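Local coordinates for scarecrow-like protein 3 (Arabidopsis thaliana, PDB 6KPB) that probably acts as a nuclear transcription regulator of the GRAS family in plant development, binding zinc-finger proteins of the IDD type such as JACKDAW, at residues A[432-437]-A[479-484]; A[127-132]-A[203-208]. One frame throughout, in Å; residues are numbered along the deposited sequence.

Overall arrangement
Both contacts lie within one GRAS domain and are tied to the same mixed beta sheet, though at well-separated places: their centres are 33 Å apart and their nearest atoms about 21 Å. Contact 2 comes first along the chain and closes before contact 1 opens. It brings the start of helix 129-142 against the turn between strand 196-203 and helix 206-223, in the parallel, Rossmann-like part of the sheet. Contact 1 pairs the short strand 431-434 with the C-terminal strand 472-482, which also runs antiparallel to strand 345-351. The 472-482 strand thereby joins the predicted SAW region to the parallel strands, and the other protein chain of the assembly touches neither contact.

Contact 1: A[432-437]-A[479-484]; sequences GNVPLS and AWRCRK
Strand 432-434 pairs antiparallel with 479-482, the N-to-C directions of the two short strands being 134° apart, with Gly-432 facing Arg-481 as a hydrogen-bonded pair and Asn-433 facing Trp-480 as a non-hydrogen-bonded one. Gly-432 N donates to Arg-481 O, and Arg-481 N returns a bond of 2.7 Å to Gly-432 O. Farther along, Val-434 N gives a nearly straight bond to Ala-479 O (2.8 Å). The same Gly-432 O receives a CA-H...O contact from Trp-480 CA.

On one face of the sheet the six-membered part of the Trp-480 indole lies against Asn-433: CZ3 meets Asn-433 CB at 3.5 Å, and CE3 packs on the Asn-433 backbone. The amide is turned 65° from the indole, and its ND2 sits 3.9 Å above the ring plane, toward the rim. Helix 419-428 also touches the indole, through Ser-423 and Ile-426, while NE1 bonds to Ser-478. The other face carries Val-434 and Arg-481, whose side chains cross at about a right angle. With CG1 anti to the backbone N (chi1 -176°), Val-434 has CG2 left to lie on Arg-481 CG (3.6 Å). Leu-436 CD2 reaches Ala-479 CB at 4.1 Å. Arg-483 sets a guanidinium face over Gly-432 N and forms a salt bridge with Asp-427.

Backbone bonds therefore set the register of strand 431-434 on the C-terminal strand, while an indole on one face and aliphatic carbons on the other pack the pair, within what is predicted to be the SAW region.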
ATOM      1  N   GLY A 432      28.899 -33.809  -3.090  1.00 98.74           N
ATOM      2  CA  GLY A 432      30.304 -33.576  -2.789  1.00 91.21           C
ATOM      3  C   GLY A 432      30.687 -32.167  -3.207  1.00 99.86           C
ATOM      4  O   GLY A 432      30.264 -31.688  -4.262  1.00 97.55           O
ATOM      5  N   ASN A 433      31.493 -31.511  -2.376  1.00 94.31           N
ATOM      6  CA  ASN A 433      31.872 -30.133  -2.650  1.00 94.02           C
ATOM      7  C   ASN A 433      32.826 -30.057  -3.833  1.00 94.36           C
ATOM      8  O   ASN A 433      33.767 -30.847  -3.951  1.00 99.75           O
ATOM      9  CB  ASN A 433      32.514 -29.498  -1.419  1.00 88.45           C
ATOM     10  CG  ASN A 433      32.998 -28.083  -1.682  1.00 95.85           C
ATOM     11  OD1 ASN A 433      34.191 -27.797  -1.592  1.00106.68           O
ATOM     12  ND2 ASN A 433      32.073 -27.195  -2.022  1.00 92.14           N
ATOM     13  N   VAL A 434      32.572 -29.100  -4.718  1.00 89.10           N
ATOM     14  CA  VAL A 434      33.450 -28.802  -5.841  1.00 86.56           C
ATOM     15  C   VAL A 434      34.078 -27.436  -5.573  1.00 87.56           C
ATOM     16  O   VAL A 434      33.390 -26.408  -5.677  1.00 83.77           O
ATOM     17  CB  VAL A 434      32.697 -28.819  -7.178  1.00 90.13           C
ATOM     18  CG1 VAL A 434      33.658 -28.593  -8.337  1.00 84.13           C
ATOM     19  CG2 VAL A 434      31.961 -30.134  -7.348  1.00 93.67           C
ATOM     20  N   PRO A 435      35.358 -27.374  -5.208  1.00 86.01           N
ATOM     21  CA  PRO A 435      35.966 -26.084  -4.866  1.00 78.99           C
ATOM     22  C   PRO A 435      35.909 -25.113  -6.036  1.00 81.31           C
ATOM     23  O   PRO A 435      36.079 -25.493  -7.195  1.00 96.47           O
ATOM     24  CB  PRO A 435      37.411 -26.456  -4.510  1.00 83.42           C
ATOM     25  CG  PRO A 435      37.636 -27.796  -5.143  1.00 77.95           C
ATOM     26  CD  PRO A 435      36.312 -28.488  -5.094  1.00 75.34           C
ATOM     27  N   LEU A 436      35.642 -23.851  -5.717  1.00 81.31           N
ATOM     28  CA  LEU A 436      35.599 -22.817  -6.735  1.00 76.00           C
ATOM     29  C   LEU A 436      36.990 -22.581  -7.309  1.00 74.94           C
ATOM     30  O   LEU A 436      38.005 -22.745  -6.625  1.00 76.87           O
ATOM     31  CB  LEU A 436      35.037 -21.521  -6.153  1.00 73.03           C
ATOM     32  CG  LEU A 436      33.602 -21.612  -5.627  1.00 76.89           C
ATOM     33  CD1 LEU A 436      33.163 -20.301  -4.991  1.00 80.30           C
ATOM     34  CD2 LEU A 436      32.653 -22.011  -6.746  1.00 69.38           C
ATOM     35  N   SER A 437      37.030 -22.203  -8.584  1.00 77.85           N
ATOM     36  CA  SER A 437      38.300 -22.007  -9.268  1.00 75.83           C
ATOM     37  C   SER A 437      39.077 -20.857  -8.641  1.00 84.00           C
ATOM     38  O   SER A 437      38.512 -19.806  -8.323  1.00 81.55           O
ATOM     39  CB  SER A 437      38.062 -21.732 -10.753  1.00 87.78           C
ATOM     40  OG  SER A 437      39.235 -21.237 -11.375  1.00104.12           O
ATOM     41  N   ALA A 479      29.728 -24.695  -4.640  1.00 76.81           N
ATOM     42  CA  ALA A 479      29.408 -25.576  -5.754  1.00 80.62           C
ATOM     43  C   ALA A 479      29.466 -27.026  -5.295  1.00 87.38           C
ATOM     44  O   ALA A 479      30.318 -27.396  -4.481  1.00 90.96           O
ATOM     45  CB  ALA A 479      30.369 -25.353  -6.927  1.00 68.52           C
ATOM     46  N   TRP A 480      28.558 -27.847  -5.823  1.00 83.57           N
ATOM     47  CA  TRP A 480      28.397 -29.217  -5.356  1.00 83.54           C
ATOM     48  C   TRP A 480      28.103 -30.143  -6.527  1.00 87.17           C
ATOM     49  O   TRP A 480      27.454 -29.755  -7.502  1.00 81.87           O
ATOM     50  CB  TRP A 480      27.273 -29.317  -4.315  1.00 71.65           C
ATOM     51  CG  TRP A 480      27.401 -28.304  -3.225  1.00 76.75           C
ATOM     52  CD1 TRP A 480      26.932 -27.020  -3.238  1.00 74.95           C
ATOM     53  CD2 TRP A 480      28.052 -28.481  -1.963  1.00 79.38           C
ATOM     54  NE1 TRP A 480      27.250 -26.390  -2.059  1.00 70.29           N
ATOM     55  CE2 TRP A 480      27.937 -27.265  -1.259  1.00 83.08           C
ATOM     56  CE3 TRP A 480      28.718 -29.549  -1.356  1.00 83.51           C
ATOM     57  CZ2 TRP A 480      28.464 -27.090   0.018  1.00 84.96           C
ATOM     58  CZ3 TRP A 480      29.242 -29.373  -0.089  1.00 89.60           C
ATOM     59  CH2 TRP A 480      29.111 -28.153   0.584  1.00 88.02           C
ATOM     60  N   ARG A 481      28.590 -31.377  -6.415  1.00 91.54           N
ATOM     61  CA  ARG A 481      28.329 -32.433  -7.380  1.00 98.91           C
ATOM     62  C   ARG A 481      27.779 -33.649  -6.647  1.00100.29           C
ATOM     63  O   ARG A 481      27.934 -33.786  -5.432  1.00 97.96           O
ATOM     64  CB  ARG A 481      29.592 -32.829  -8.151  1.00 97.50           C
ATOM     65  CG  ARG A 481      30.644 -33.469  -7.262  1.00101.07           C
ATOM     66  CD  ARG A 481      31.742 -34.141  -8.060  1.00104.72           C
ATOM     67  NE  ARG A 481      31.912 -35.535  -7.657  1.00131.92           N
ATOM     68  CZ  ARG A 481      32.552 -35.923  -6.559  1.00134.95           C
ATOM     69  NH1 ARG A 481      32.658 -37.214  -6.271  1.00124.21           N
ATOM     70  NH2 ARG A 481      33.085 -35.021  -5.744  1.00132.15           N
ATOM     71  N   CYS A 482      27.150 -34.543  -7.404  1.00 91.51           N
ATOM     72  CA  CYS A 482      26.517 -35.718  -6.821  1.00100.57           C
ATOM     73  C   CYS A 482      27.554 -36.779  -6.476  1.00 91.84           C
ATOM     74  O   CYS A 482      28.440 -37.080  -7.282  1.00 93.05           O
ATOM     75  CB  CYS A 482      25.478 -36.292  -7.782  1.00106.28           C
ATOM     76  SG  CYS A 482      24.054 -35.227  -8.050  1.00104.91           S
ATOM     77  N   ARG A 483      27.437 -37.349  -5.281  1.00105.08           N
ATOM     78  CA  ARG A 483      28.319 -38.419  -4.841  1.00117.40           C
ATOM     79  C   ARG A 483      27.674 -39.775  -5.115  1.00121.65           C
ATOM     80  O   ARG A 483      26.457 -39.886  -5.283  1.00121.87           O
ATOM     81  CB  ARG A 483      28.639 -38.274  -3.351  1.00112.92           C
ATOM     82  CG  ARG A 483      29.845 -39.078  -2.887  1.00105.50           C
ATOM     83  CD  ARG A 483      29.977 -39.096  -1.372  1.00106.01           C
ATOM     84  NE  ARG A 483      30.344 -37.790  -0.835  1.00100.78           N
ATOM     85  CZ  ARG A 483      29.500 -36.973  -0.214  1.00114.11           C
ATOM     86  NH1 ARG A 483      28.233 -37.328  -0.045  1.00119.78           N
ATOM     87  NH2 ARG A 483      29.923 -35.803   0.240  1.00123.74           N
ATOM     88  N   LYS A 484      28.515 -40.807  -5.177  1.00145.14           N
ATOM     89  CA  LYS A 484      28.079 -42.192  -5.386  1.00151.96           C
ATOM     90  C   LYS A 484      27.357 -42.394  -6.717  1.00150.28           C
ATOM     91  O   LYS A 484      27.194 -41.474  -7.518  1.00142.15           O
ATOM     92  CB  LYS A 484      27.177 -42.655  -4.234  1.00152.03           C
ATOM     93  CG  LYS A 484      27.923 -43.043  -2.967  1.00152.09           C
ATOM     94  CD  LYS A 484      26.959 -43.322  -1.825  1.00153.66           C
ATOM     95  CE  LYS A 484      27.236 -44.672  -1.184  1.00159.49           C
ATOM     96  NZ  LYS A 484      27.502 -44.550   0.276  1.00160.95           N
ATOM     97  OXT LYS A 484      26.924 -43.505  -7.028  1.00154.60           O
TER

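Contact 2: A[127-132]-A[203-208]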
ATOM      1  N   ASN A 127      -1.103  -6.606  -6.567  1.00163.61           N
ATOM      2  CA  ASN A 127       0.087  -6.996  -7.310  1.00155.72           C
ATOM      3  C   ASN A 127       0.960  -5.762  -7.491  1.00151.27           C
ATOM      4  O   ASN A 127       0.498  -4.741  -8.008  1.00155.72           O
ATOM      5  CB  ASN A 127      -0.279  -7.609  -8.664  1.00154.36           C
ATOM      6  N   ASN A 128       2.211  -5.856  -7.050  1.00140.99           N
ATOM      7  CA  ASN A 128       3.185  -4.767  -7.118  1.00129.71           C
ATOM      8  C   ASN A 128       4.435  -5.233  -7.853  1.00120.52           C
ATOM      9  O   ASN A 128       5.564  -5.048  -7.396  1.00119.96           O
ATOM     10  CB  ASN A 128       3.532  -4.264  -5.718  1.00128.76           C
ATOM     11  CG  ASN A 128       4.217  -2.911  -5.743  1.00137.85           C
ATOM     12  OD1 ASN A 128       4.065  -2.144  -6.691  1.00142.34           O
ATOM     13  ND2 ASN A 128       4.976  -2.613  -4.692  1.00134.76           N
ATOM     14  N   VAL A 129       4.228  -5.845  -9.019  1.00111.56           N
ATOM     15  CA  VAL A 129       5.316  -6.515  -9.725  1.00 97.70           C
ATOM     16  C   VAL A 129       6.360  -5.509 -10.197  1.00 96.09           C
ATOM     17  O   VAL A 129       7.568  -5.727 -10.039  1.00 94.78           O
ATOM     18  CB  VAL A 129       4.760  -7.343 -10.897  1.00108.08           C
ATOM     19  CG1 VAL A 129       5.854  -8.215 -11.487  1.00107.88           C
ATOM     20  CG2 VAL A 129       3.579  -8.187 -10.436  1.00116.10           C
ATOM     21  N   SER A 130       5.915  -4.394 -10.783  1.00 92.00           N
ATOM     22  CA  SER A 130       6.856  -3.436 -11.356  1.00 97.19           C
ATOM     23  C   SER A 130       7.797  -2.878 -10.296  1.00 98.02           C
ATOM     24  O   SER A 130       9.003  -2.739 -10.536  1.00104.90           O
ATOM     25  CB  SER A 130       6.102  -2.302 -12.050  1.00100.08           C
ATOM     26  OG  SER A 130       5.850  -1.235 -11.153  1.00113.32           O
ATOM     27  N   GLU A 131       7.268  -2.557  -9.113  1.00 87.65           N
ATOM     28  CA  GLU A 131       8.123  -2.067  -8.036  1.00 87.22           C
ATOM     29  C   GLU A 131       9.074  -3.151  -7.544  1.00 86.57           C
ATOM     30  O   GLU A 131      10.234  -2.866  -7.224  1.00 88.89           O
ATOM     31  CB  GLU A 131       7.269  -1.539  -6.885  1.00 95.39           C
ATOM     32  CG  GLU A 131       6.936  -0.061  -6.994  1.00116.64           C
ATOM     33  CD  GLU A 131       8.156   0.820  -6.817  1.00125.10           C
ATOM     34  OE1 GLU A 131       8.704   0.863  -5.695  1.00125.27           O
ATOM     35  OE2 GLU A 131       8.575   1.464  -7.802  1.00129.06           O
ATOM     36  N   GLU A 132       8.603  -4.397  -7.478  1.00 86.98           N
ATOM     37  CA  GLU A 132       9.454  -5.484  -7.005  1.00 87.66           C
ATOM     38  C   GLU A 132      10.589  -5.764  -7.983  1.00 83.60           C
ATOM     39  O   GLU A 132      11.720  -6.040  -7.566  1.00 79.12           O
ATOM     40  CB  GLU A 132       8.614  -6.739  -6.765  1.00 98.95           C
ATOM     41  CG  GLU A 132       7.706  -6.637  -5.546  1.00109.54           C
ATOM     42  CD  GLU A 132       6.701  -7.770  -5.455  1.00128.40           C
ATOM     43  OE1 GLU A 132       6.513  -8.484  -6.463  1.00134.16           O
ATOM     44  OE2 GLU A 132       6.096  -7.945  -4.375  1.00132.17           O
ATOM     45  N   HIS A 203       9.661 -19.117 -11.328  1.00100.85           N
ATOM     46  CA  HIS A 203       9.282 -17.906 -10.615  1.00103.06           C
ATOM     47  C   HIS A 203       7.776 -17.934 -10.410  1.00103.19           C
ATOM     48  O   HIS A 203       7.054 -18.670 -11.088  1.00106.28           O
ATOM     49  CB  HIS A 203       9.711 -16.644 -11.374  1.00104.31           C
ATOM     50  CG  HIS A 203       9.846 -15.431 -10.505  1.00112.36           C
ATOM     51  ND1 HIS A 203       8.813 -14.541 -10.300  1.00113.25           N
ATOM     52  CD2 HIS A 203      10.896 -14.957  -9.793  1.00110.28           C
ATOM     53  CE1 HIS A 203       9.220 -13.574  -9.497  1.00107.50           C
ATOM     54  NE2 HIS A 203      10.481 -13.802  -9.175  1.00108.15           N
ATOM     55  N   HIS A 204       7.309 -17.131  -9.458  1.00 98.71           N
ATOM     56  CA  HIS A 204       5.894 -17.085  -9.118  1.00105.50           C
ATOM     57  C   HIS A 204       5.143 -15.971  -9.833  1.00104.78           C
ATOM     58  O   HIS A 204       3.939 -15.813  -9.611  1.00110.99           O
ATOM     59  CB  HIS A 204       5.719 -16.940  -7.601  1.00104.45           C
ATOM     60  CG  HIS A 204       6.375 -15.720  -7.032  1.00126.11           C
ATOM     61  ND1 HIS A 204       7.712 -15.679  -6.700  1.00129.74           N
ATOM     62  CD2 HIS A 204       5.875 -14.498  -6.730  1.00130.73           C
ATOM     63  CE1 HIS A 204       8.009 -14.485  -6.220  1.00128.65           C
ATOM     64  NE2 HIS A 204       6.912 -13.749  -6.229  1.00129.30           N
ATOM     65  N   GLN A 205       5.815 -15.203 -10.688  1.00 97.69           N
ATOM     66  CA  GLN A 205       5.196 -14.085 -11.390  1.00102.08           C
ATOM     67  C   GLN A 205       5.486 -14.216 -12.877  1.00105.79           C
ATOM     68  O   GLN A 205       6.651 -14.310 -13.278  1.00115.00           O
ATOM     69  CB  GLN A 205       5.709 -12.748 -10.846  1.00103.60           C
ATOM     70  CG  GLN A 205       5.271 -12.471  -9.413  1.00107.63           C
ATOM     71  CD  GLN A 205       6.049 -11.345  -8.761  1.00117.83           C
ATOM     72  OE1 GLN A 205       6.904 -10.722  -9.391  1.00121.71           O
ATOM     73  NE2 GLN A 205       5.754 -11.074  -7.496  1.00117.32           N
ATOM     74  N   LYS A 206       4.426 -14.223 -13.689  1.00107.67           N
ATOM     75  CA  LYS A 206       4.587 -14.385 -15.132  1.00111.60           C
ATOM     76  C   LYS A 206       5.409 -13.253 -15.736  1.00111.62           C
ATOM     77  O   LYS A 206       6.285 -13.496 -16.565  1.00119.31           O
ATOM     78  CB  LYS A 206       3.222 -14.466 -15.818  1.00121.36           C
ATOM     79  CG  LYS A 206       2.865 -15.854 -16.326  1.00131.06           C
ATOM     80  CD  LYS A 206       2.220 -15.788 -17.701  1.00135.58           C
ATOM     81  CE  LYS A 206       3.248 -15.985 -18.804  1.00136.06           C
ATOM     82  NZ  LYS A 206       3.517 -17.427 -19.060  1.00136.18           N
ATOM     83  N   GLU A 207       5.132 -12.011 -15.327  1.00106.92           N
ATOM     84  CA  GLU A 207       5.810 -10.858 -15.914  1.00114.06           C
ATOM     85  C   GLU A 207       7.322 -10.951 -15.765  1.00107.78           C
ATOM     86  O   GLU A 207       8.061 -10.509 -16.652  1.00108.29           O
ATOM     87  CB  GLU A 207       5.295  -9.567 -15.276  1.00121.38           C
ATOM     88  CG  GLU A 207       3.788  -9.373 -15.368  1.00127.40           C
ATOM     89  CD  GLU A 207       3.038 -10.007 -14.210  1.00128.32           C
ATOM     90  OE1 GLU A 207       1.943  -9.513 -13.874  1.00126.45           O
ATOM     91  OE2 GLU A 207       3.543 -10.993 -13.630  1.00126.20           O
ATOM     92  N   VAL A 208       7.801 -11.520 -14.658  1.00101.92           N
ATOM     93  CA  VAL A 208       9.238 -11.703 -14.479  1.00100.38           C
ATOM     94  C   VAL A 208       9.774 -12.716 -15.483  1.00 97.93           C
ATOM     95  O   VAL A 208      10.855 -12.534 -16.054  1.00 95.96           O
ATOM     96  CB  VAL A 208       9.540 -12.122 -13.030  1.00106.54           C
ATOM     97  CG1 VAL A 208      11.035 -12.296 -12.825  1.00109.31           C
ATOM     98  CG2 VAL A 208       8.982 -11.096 -12.058  1.00106.87           C
TER
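Gln-205, the N-cap residue of helix 206-223, reaches across to the first turn of helix 129-142 from the turn that follows parallel strand 196-203 in the Rossmann-like part of the sheet. Its extended side chain delivers NE2 to Glu-132 OE1 in a hydrogen bond of 2.9 Å, with an N-H...O angle of 154°. The donor meets the syn lone pair of OE1, and the amide and carboxylate planes are nearly coplanar, only 3° apart. The other end of the amide, OE1, lies 3.4 Å from Val-129 CG1, so one group serves both a polar and an apolar neighbour. Within the turn, Gln-205 N donates to His-203 ND1, and Arg-136 of helix 129-142 touches the side chains of both residues.

Glu-207 follows, bent at chi2 (88°), which folds its carboxylate back so that OE1 comes within 4.0 Å of Val-129 CG2; its CB meets the other methyl, CG1. Val-208 brings CG2 to 4.3 Å from Val-129 CG1, and packs further on Ile-133 and Arg-136.

Val-129 therefore packs against Gln-205 and Glu-207, with Val-208 at the margin, while a single side-chain hydrogen bond from a neutral amide to a carboxylate links the beginnings of two helices.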